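Long-range contacts in p-47 protein (Clostridium botulinum E1 str. 'BoNT E Beluga', PDB 5WIX), which is of unknown function but has a BPI-like TULIP-domain fold, which suggests that it may bind lipids or other hydrophobic molecules: residues L105-N113 with K121-N129; L293-S303 with T314-T323. All blocks are in the same frame, centred on the assembly; numbering follows the deposited sequence.

Contact 1: L105-N113 with K121-N129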
# COMPACT_ATOMS: atom_id res chain seq x y z
N LEU A 105 13.14 -13.69 22.90
CA LEU A 105 13.35 -14.52 21.73
C LEU A 105 13.29 -13.72 20.45
O LEU A 105 12.73 -12.62 20.42
CB LEU A 105 12.30 -15.63 21.68
CG LEU A 105 12.08 -16.31 23.02
CD1 LEU A 105 10.85 -17.21 23.01
CD2 LEU A 105 13.33 -17.09 23.33
N GLU A 106 13.87 -14.27 19.40
CA GLU A 106 13.61 -13.82 18.04
C GLU A 106 12.99 -15.01 17.32
O GLU A 106 13.52 -16.12 17.41
CB GLU A 106 14.88 -13.37 17.32
CG GLU A 106 15.27 -11.93 17.59
CD GLU A 106 16.45 -11.51 16.73
OE1 GLU A 106 16.58 -10.31 16.43
OE2 GLU A 106 17.25 -12.40 16.35
N ILE A 107 11.87 -14.78 16.63
CA ILE A 107 11.19 -15.86 15.92
C ILE A 107 10.83 -15.52 14.46
O ILE A 107 10.71 -14.35 14.10
CB ILE A 107 9.89 -16.27 16.64
CG1 ILE A 107 10.05 -16.18 18.15
CG2 ILE A 107 9.50 -17.68 16.26
CD1 ILE A 107 8.94 -16.88 18.89
N LYS A 108 10.67 -16.57 13.65
CA LYS A 108 10.33 -16.43 12.24
C LYS A 108 8.82 -16.48 11.97
O LYS A 108 8.08 -17.31 12.53
CB LYS A 108 11.03 -17.52 11.41
CG LYS A 108 10.62 -17.53 9.94
CD LYS A 108 11.25 -18.66 9.15
CE LYS A 108 12.65 -18.29 8.71
NZ LYS A 108 13.10 -19.13 7.57
N LEU A 109 8.37 -15.58 11.11
CA LEU A 109 7.04 -15.67 10.56
C LEU A 109 7.12 -16.09 9.09
O LEU A 109 8.06 -15.73 8.37
CB LEU A 109 6.32 -14.34 10.68
CG LEU A 109 6.25 -13.81 12.10
CD1 LEU A 109 5.38 -12.57 12.11
CD2 LEU A 109 5.69 -14.87 13.00
N ASP A 110 6.15 -16.87 8.66
CA ASP A 110 6.03 -17.16 7.24
C ASP A 110 4.56 -17.28 6.86
O ASP A 110 3.69 -17.38 7.73
CB ASP A 110 6.79 -18.43 6.87
CG ASP A 110 7.36 -18.37 5.47
OD1 ASP A 110 6.76 -17.65 4.64
OD2 ASP A 110 8.39 -19.03 5.20
N PHE A 111 4.29 -17.26 5.57
CA PHE A 111 2.91 -17.35 5.12
C PHE A 111 2.52 -18.81 4.96
O PHE A 111 3.31 -19.63 4.48
CB PHE A 111 2.74 -16.56 3.82
CG PHE A 111 3.16 -15.11 3.94
CD1 PHE A 111 2.37 -14.19 4.64
CD2 PHE A 111 4.35 -14.66 3.37
CE1 PHE A 111 2.77 -12.84 4.76
CE2 PHE A 111 4.76 -13.32 3.49
CZ PHE A 111 3.97 -12.41 4.18
N PHE A 112 1.30 -19.13 5.41
CA PHE A 112 0.78 -20.50 5.39
C PHE A 112 -0.53 -20.55 4.59
O PHE A 112 -1.51 -19.89 4.96
CB PHE A 112 0.55 -21.02 6.82
CG PHE A 112 1.78 -21.57 7.48
CD1 PHE A 112 1.74 -22.80 8.14
CD2 PHE A 112 2.97 -20.88 7.44
CE1 PHE A 112 2.87 -23.31 8.75
CE2 PHE A 112 4.10 -21.38 8.04
CZ PHE A 112 4.05 -22.61 8.70
N ASN A 113 -0.56 -21.31 3.51
CA ASN A 113 -1.78 -21.45 2.73
C ASN A 113 -2.90 -22.03 3.59
O ASN A 113 -2.65 -22.76 4.55
CB ASN A 113 -1.56 -22.32 1.49
CG ASN A 113 -0.61 -21.68 0.49
OD1 ASN A 113 0.30 -20.94 0.87
ND2 ASN A 113 -0.82 -21.96 -0.79
N LYS A 121 -3.78 -16.58 1.62
CA LYS A 121 -2.57 -17.01 2.32
C LYS A 121 -2.53 -16.35 3.70
O LYS A 121 -2.98 -15.21 3.87
CB LYS A 121 -1.31 -16.68 1.51
CG LYS A 121 -1.41 -17.05 0.01
CD LYS A 121 -1.80 -18.51 -0.21
CE LYS A 121 -1.68 -18.92 -1.68
NZ LYS A 121 -0.27 -18.98 -2.17
N GLU A 122 -2.01 -17.07 4.69
CA GLU A 122 -2.18 -16.69 6.09
C GLU A 122 -0.85 -16.56 6.85
O GLU A 122 -0.00 -17.45 6.79
CB GLU A 122 -3.09 -17.72 6.77
CG GLU A 122 -3.37 -17.46 8.22
CD GLU A 122 -4.39 -18.41 8.79
OE1 GLU A 122 -5.32 -18.80 8.05
OE2 GLU A 122 -4.26 -18.79 9.98
N LEU A 123 -0.67 -15.45 7.56
CA LEU A 123 0.60 -15.19 8.22
C LEU A 123 0.59 -15.64 9.68
O LEU A 123 -0.15 -15.10 10.51
CB LEU A 123 0.97 -13.71 8.11
CG LEU A 123 2.34 -13.37 8.71
CD1 LEU A 123 3.41 -14.27 8.13
CD2 LEU A 123 2.69 -11.92 8.49
N LYS A 124 1.42 -16.63 9.99
CA LYS A 124 1.46 -17.22 11.32
C LYS A 124 2.90 -17.32 11.79
O LYS A 124 3.82 -17.02 11.03
CB LYS A 124 0.79 -18.60 11.33
CG LYS A 124 -0.67 -18.58 10.85
CD LYS A 124 -1.48 -19.78 11.35
CE LYS A 124 -1.04 -21.09 10.70
NZ LYS A 124 -1.71 -22.28 11.32
N PHE A 125 3.10 -17.73 13.05
CA PHE A 125 4.43 -18.11 13.55
C PHE A 125 4.94 -19.35 12.82
O PHE A 125 4.14 -20.14 12.33
CB PHE A 125 4.37 -18.43 15.02
CG PHE A 125 4.46 -17.24 15.92
CD1 PHE A 125 5.65 -16.53 16.04
CD2 PHE A 125 3.39 -16.89 16.73
CE1 PHE A 125 5.75 -15.44 16.92
CE2 PHE A 125 3.48 -15.82 17.61
CZ PHE A 125 4.66 -15.09 17.71
N SER A 126 6.25 -19.55 12.76
CA SER A 126 6.75 -20.80 12.18
C SER A 126 8.08 -21.29 12.75
O SER A 126 9.12 -20.68 12.51
CB SER A 126 6.88 -20.67 10.65
OG SER A 126 8.12 -20.10 10.27
N PHE A 127 8.04 -22.39 13.49
CA PHE A 127 9.28 -22.96 14.03
C PHE A 127 9.56 -24.32 13.39
O PHE A 127 9.56 -25.35 14.07
CB PHE A 127 9.23 -23.11 15.56
CG PHE A 127 8.22 -22.24 16.24
CD1 PHE A 127 8.23 -20.87 16.08
CD2 PHE A 127 7.27 -22.80 17.09
CE1 PHE A 127 7.29 -20.08 16.72
CE2 PHE A 127 6.34 -22.01 17.73
CZ PHE A 127 6.35 -20.65 17.55
N GLY A 128 9.78 -24.31 12.09
CA GLY A 128 10.11 -25.53 11.38
C GLY A 128 11.54 -25.95 11.64
O GLY A 128 11.97 -26.08 12.79
N ASN A 129 12.29 -26.15 10.56
CA ASN A 129 13.69 -26.53 10.67
C ASN A 129 14.49 -26.00 9.50
O ASN A 129 14.07 -26.14 8.35
CB ASN A 129 13.83 -28.05 10.76
CG ASN A 129 14.96 -28.48 11.67
OD1 ASN A 129 15.90 -27.72 11.92
ND2 ASN A 129 14.88 -29.70 12.18

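Contact 2: L293-S303 with T314-T323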
# COMPACT_ATOMS: atom_id res chain seq x y z
N LEU A 293 -23.15 26.66 -34.55
CA LEU A 293 -22.56 25.39 -34.99
C LEU A 293 -21.83 24.57 -33.90
O LEU A 293 -21.23 25.14 -32.98
CB LEU A 293 -21.60 25.66 -36.14
CG LEU A 293 -22.33 25.99 -37.44
CD1 LEU A 293 -22.54 27.49 -37.60
CD2 LEU A 293 -21.54 25.43 -38.59
N TYR A 294 -21.89 23.24 -34.03
CA TYR A 294 -21.14 22.32 -33.18
C TYR A 294 -19.72 22.07 -33.71
O TYR A 294 -19.53 21.76 -34.89
CB TYR A 294 -21.88 20.97 -33.05
CG TYR A 294 -23.03 21.02 -32.06
CD1 TYR A 294 -22.87 20.60 -30.74
CD2 TYR A 294 -24.27 21.51 -32.44
CE1 TYR A 294 -23.94 20.66 -29.83
CE2 TYR A 294 -25.32 21.57 -31.55
CZ TYR A 294 -25.15 21.15 -30.25
OH TYR A 294 -26.22 21.22 -29.40
N TYR A 295 -18.72 22.21 -32.83
CA TYR A 295 -17.35 21.90 -33.20
C TYR A 295 -16.85 20.69 -32.39
O TYR A 295 -17.36 20.42 -31.30
CB TYR A 295 -16.46 23.13 -33.02
CG TYR A 295 -16.96 24.34 -33.79
CD1 TYR A 295 -16.37 24.73 -34.98
CD2 TYR A 295 -18.03 25.11 -33.30
CE1 TYR A 295 -16.83 25.85 -35.68
CE2 TYR A 295 -18.49 26.22 -33.98
CZ TYR A 295 -17.90 26.59 -35.17
OH TYR A 295 -18.38 27.70 -35.85
N TYR A 296 -15.89 19.96 -32.95
CA TYR A 296 -15.46 18.66 -32.42
C TYR A 296 -13.95 18.55 -32.42
O TYR A 296 -13.37 17.86 -33.26
CB TYR A 296 -16.02 17.50 -33.24
CG TYR A 296 -17.51 17.29 -33.12
CD1 TYR A 296 -18.00 16.29 -32.29
CD2 TYR A 296 -18.41 18.07 -33.83
CE1 TYR A 296 -19.36 16.08 -32.18
CE2 TYR A 296 -19.78 17.86 -33.72
CZ TYR A 296 -20.25 16.86 -32.89
OH TYR A 296 -21.61 16.64 -32.77
N PRO A 297 -13.31 19.21 -31.44
CA PRO A 297 -11.85 19.33 -31.49
C PRO A 297 -11.21 17.98 -31.24
O PRO A 297 -11.88 17.09 -30.73
CB PRO A 297 -11.54 20.30 -30.36
CG PRO A 297 -12.64 20.07 -29.38
CD PRO A 297 -13.87 19.75 -30.19
N GLU A 298 -9.94 17.83 -31.63
CA GLU A 298 -9.23 16.59 -31.33
C GLU A 298 -7.84 16.86 -30.79
O GLU A 298 -7.03 17.56 -31.43
CB GLU A 298 -9.16 15.69 -32.57
CG GLU A 298 -8.57 16.36 -33.77
CD GLU A 298 -8.90 15.63 -35.06
OE1 GLU A 298 -8.03 14.85 -35.51
OE2 GLU A 298 -10.02 15.84 -35.62
N ILE A 299 -7.56 16.31 -29.62
CA ILE A 299 -6.23 16.35 -29.04
C ILE A 299 -5.37 15.26 -29.67
O ILE A 299 -5.76 14.09 -29.71
CB ILE A 299 -6.26 16.18 -27.51
CG1 ILE A 299 -7.13 17.26 -26.86
CG2 ILE A 299 -4.86 16.30 -26.98
CD1 ILE A 299 -8.18 16.73 -25.89
N ASN A 300 -4.18 15.63 -30.14
CA ASN A 300 -3.35 14.70 -30.90
C ASN A 300 -2.23 14.01 -30.12
O ASN A 300 -1.90 12.86 -30.43
CB ASN A 300 -2.74 15.43 -32.08
CG ASN A 300 -3.68 15.49 -33.24
OD1 ASN A 300 -4.35 14.51 -33.55
ND2 ASN A 300 -3.77 16.66 -33.88
N ASP A 301 -1.63 14.72 -29.17
CA ASP A 301 -0.76 14.09 -28.16
C ASP A 301 -1.06 14.66 -26.77
O ASP A 301 -1.32 15.85 -26.59
CB ASP A 301 0.72 14.26 -28.52
CG ASP A 301 1.11 15.69 -28.82
OD1 ASP A 301 0.58 16.62 -28.18
OD2 ASP A 301 1.97 15.88 -29.70
N PHE A 302 -1.05 13.77 -25.78
CA PHE A 302 -1.52 14.11 -24.44
C PHE A 302 -0.58 13.52 -23.43
O PHE A 302 -0.14 12.38 -23.58
CB PHE A 302 -2.92 13.57 -24.24
CG PHE A 302 -3.49 13.81 -22.86
CD1 PHE A 302 -4.39 14.85 -22.64
CD2 PHE A 302 -3.18 12.96 -21.82
CE1 PHE A 302 -4.94 15.05 -21.40
CE2 PHE A 302 -3.73 13.16 -20.58
CZ PHE A 302 -4.62 14.20 -20.36
N SER A 303 -0.29 14.29 -22.39
CA SER A 303 0.63 13.84 -21.36
C SER A 303 0.23 14.36 -19.98
O SER A 303 -0.08 15.54 -19.81
CB SER A 303 2.05 14.26 -21.70
OG SER A 303 2.58 15.01 -20.62
N THR A 314 -0.35 18.66 -16.72
CA THR A 314 -0.92 18.16 -17.95
C THR A 314 -0.44 18.98 -19.15
O THR A 314 -0.35 20.21 -19.09
CB THR A 314 -2.42 18.18 -17.88
OG1 THR A 314 -2.83 17.65 -16.60
CG2 THR A 314 -2.98 17.33 -19.00
N ARG A 315 -0.11 18.27 -20.23
CA ARG A 315 0.51 18.88 -21.40
C ARG A 315 -0.04 18.24 -22.66
O ARG A 315 0.45 17.20 -23.10
CB ARG A 315 2.03 18.71 -21.34
CG ARG A 315 2.82 19.92 -21.78
CD ARG A 315 4.32 19.62 -21.80
NE ARG A 315 4.81 19.16 -20.50
CZ ARG A 315 5.80 18.28 -20.34
NH1 ARG A 315 6.40 17.75 -21.40
NH2 ARG A 315 6.18 17.92 -19.12
N LEU A 316 -1.08 18.86 -23.23
CA LEU A 316 -1.72 18.35 -24.45
C LEU A 316 -1.64 19.31 -25.63
O LEU A 316 -1.45 20.52 -25.46
CB LEU A 316 -3.19 18.04 -24.18
CG LEU A 316 -4.05 19.14 -23.55
CD1 LEU A 316 -4.53 20.17 -24.57
CD2 LEU A 316 -5.24 18.52 -22.78
N SER A 317 -1.82 18.77 -26.82
CA SER A 317 -1.96 19.61 -28.00
C SER A 317 -2.77 18.92 -29.10
O SER A 317 -2.78 17.70 -29.22
CB SER A 317 -0.59 19.99 -28.54
OG SER A 317 -0.08 18.95 -29.35
N GLY A 318 -3.46 19.74 -29.89
CA GLY A 318 -4.33 19.25 -30.94
C GLY A 318 -4.99 20.41 -31.65
O GLY A 318 -4.58 21.56 -31.50
N ILE A 319 -6.03 20.11 -32.43
CA ILE A 319 -6.67 21.12 -33.26
C ILE A 319 -8.18 21.02 -33.22
O ILE A 319 -8.74 20.06 -32.69
CB ILE A 319 -6.22 20.99 -34.72
CG1 ILE A 319 -6.11 19.51 -35.10
CG2 ILE A 319 -4.88 21.69 -34.93
CD1 ILE A 319 -7.35 18.96 -35.73
N VAL A 320 -8.83 22.03 -33.78
CA VAL A 320 -10.28 22.01 -33.96
C VAL A 320 -10.65 22.57 -35.33
O VAL A 320 -10.37 23.73 -35.64
CB VAL A 320 -11.01 22.79 -32.85
CG1 VAL A 320 -10.33 24.12 -32.59
CG2 VAL A 320 -12.45 23.00 -33.24
N LYS A 321 -11.25 21.74 -36.18
CA LYS A 321 -11.62 22.21 -37.53
C LYS A 321 -12.92 23.02 -37.51
O LYS A 321 -13.83 22.75 -36.72
CB LYS A 321 -11.74 21.02 -38.50
CG LYS A 321 -10.39 20.33 -38.76
CD LYS A 321 -10.52 18.95 -39.41
CE LYS A 321 -9.14 18.41 -39.83
NZ LYS A 321 -8.56 19.20 -40.98
N LEU A 322 -12.97 24.03 -38.37
CA LEU A 322 -14.16 24.87 -38.50
C LEU A 322 -15.22 24.22 -39.38
O LEU A 322 -15.01 24.04 -40.58
CB LEU A 322 -13.79 26.22 -39.09
CG LEU A 322 -13.14 27.17 -38.10
CD1 LEU A 322 -12.90 28.51 -38.78
CD2 LEU A 322 -14.07 27.31 -36.94
N THR A 323 -16.36 23.88 -38.79
CA THR A 323 -17.41 23.18 -39.51
C THR A 323 -17.93 24.07 -40.64
O THR A 323 -18.43 25.17 -40.38
CB THR A 323 -18.55 22.75 -38.55
OG1 THR A 323 -18.89 23.85 -37.70
CG2 THR A 323 -18.09 21.58 -37.67

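Contact 1: L105-N113 with K121-N129
F111 and L123 face each other on the packed side of an antiparallel beta hairpin, and L109 lies on the same side. The CG of L123 stands opposite its own backbone N (chi1 -177°), which carries CD1 back over the neighbouring strand to 3.6 Å from CD1 of F111. Two residues along, the side chains of L109 and F125 start out in diverging directions, yet L109 CD2 comes obliquely against the F125 ring, 3.5 Å from its CD1. I107 continues the seam: its CD1 lies near F125, while its CG2 meets the edge of the F127 ring. I107 and L109 suit places where their branches can meet more than one ring. F192 covers L109, F111 and L123 from strand 187-195, and the rings of F190 and F173 meet F111 and F125 edge-to-face.

The other side, carrying D110, F112, E122 and K124, is only partly buried. Here F112 crosses K124 at about a right angle, CD1 lying 4.1 Å from the lysine CE, and its far end reaches S126 CB. A lysine suits this border, its CE lying against the ring while its partly exposed chain can carry the ammonium towards water. D110 turns OD1 back onto the backbone N of F111, 2.7 Å away.

Between the two sides runs the backbone ladder. K124 N gives a nearly straight bond to D110 O (3.3 Å, 168° at the hydrogen), F112 and E122 exchange a pair, and S126 N reaches K108 O at 2.9 Å. The chemistry implies a hairpin with one greasy and one amphipathic side, its backbone polarity met largely within the sheet.

Contact 2: L293-S303 with T314-T323
The backbones of E298-N300 and T314-L322 run antiparallel with axes 4.2 Å apart at closest and 133° between their directions, E298 and I319 forming a hydrogen-bonded pair whose E298 N meets I319 O at 2.7 Å. Beside that pair the two side chains lie together and point the same way, the aliphatic CG of E298 3.5 Å from CD1 of I319. A long acidic chain fits this partly exposed spot, since its CG methylene lies against the isoleucine CD1 before the carboxylate begins. One step on, G318 stands opposite I299, and its CA lies close to E298 O.

The register then slips by one residue in a classic beta bulge: N300 N and D301 N both bond to S317 O, at 2.7 and 3.2 Å. N300 has the near-helical backbone that the first bulge position calls for (psi -35°). D301 and S317 close the site with a side-chain bond, the hydroxyl OG giving its hydrogen to OD1 at 2.7 Å, on the syn side but 32° out of the carboxylate plane. Each has a short side chain placed between its own N and carbonyl carbon, a turn that goes with the meeting of OD1 and OG.

The opposite side is apolar. L316 CB touches both I299 CG2 and the ring of F302, which also leans on T314. P297 CB packs on V320 CB at 3.6 Å, and the Y295 ring meets L322 obliquely while T323 OG1 lies over one face near the rim. In the TULIP manner of a curved sheet folded round a long helix, Y295, P297, V320 and L322 all touch helix 370-390.

Followed from the N terminus, the chain first passes through strand 104-113 and turns back within a short connection, so that contact 1 closes the loop 114-120. Much later strand 293-307 pairs with strand 311-322; contact 2 lies farther from the turn of its hairpin, ten residues separating its segments, most of them a continuation of the two strands. The two loops follow in series, neither enclosing nor crossing the other. Contact 1 belongs to the antiparallel sheet that includes strands 78-85 and 174-177, contact 2 to the one that also holds strands 275-279 and 328-343. They lie on opposite sides of the centre of this elongated chain, with centres about 57 Å apart, and each ties together sequence neighbours within its own sheet.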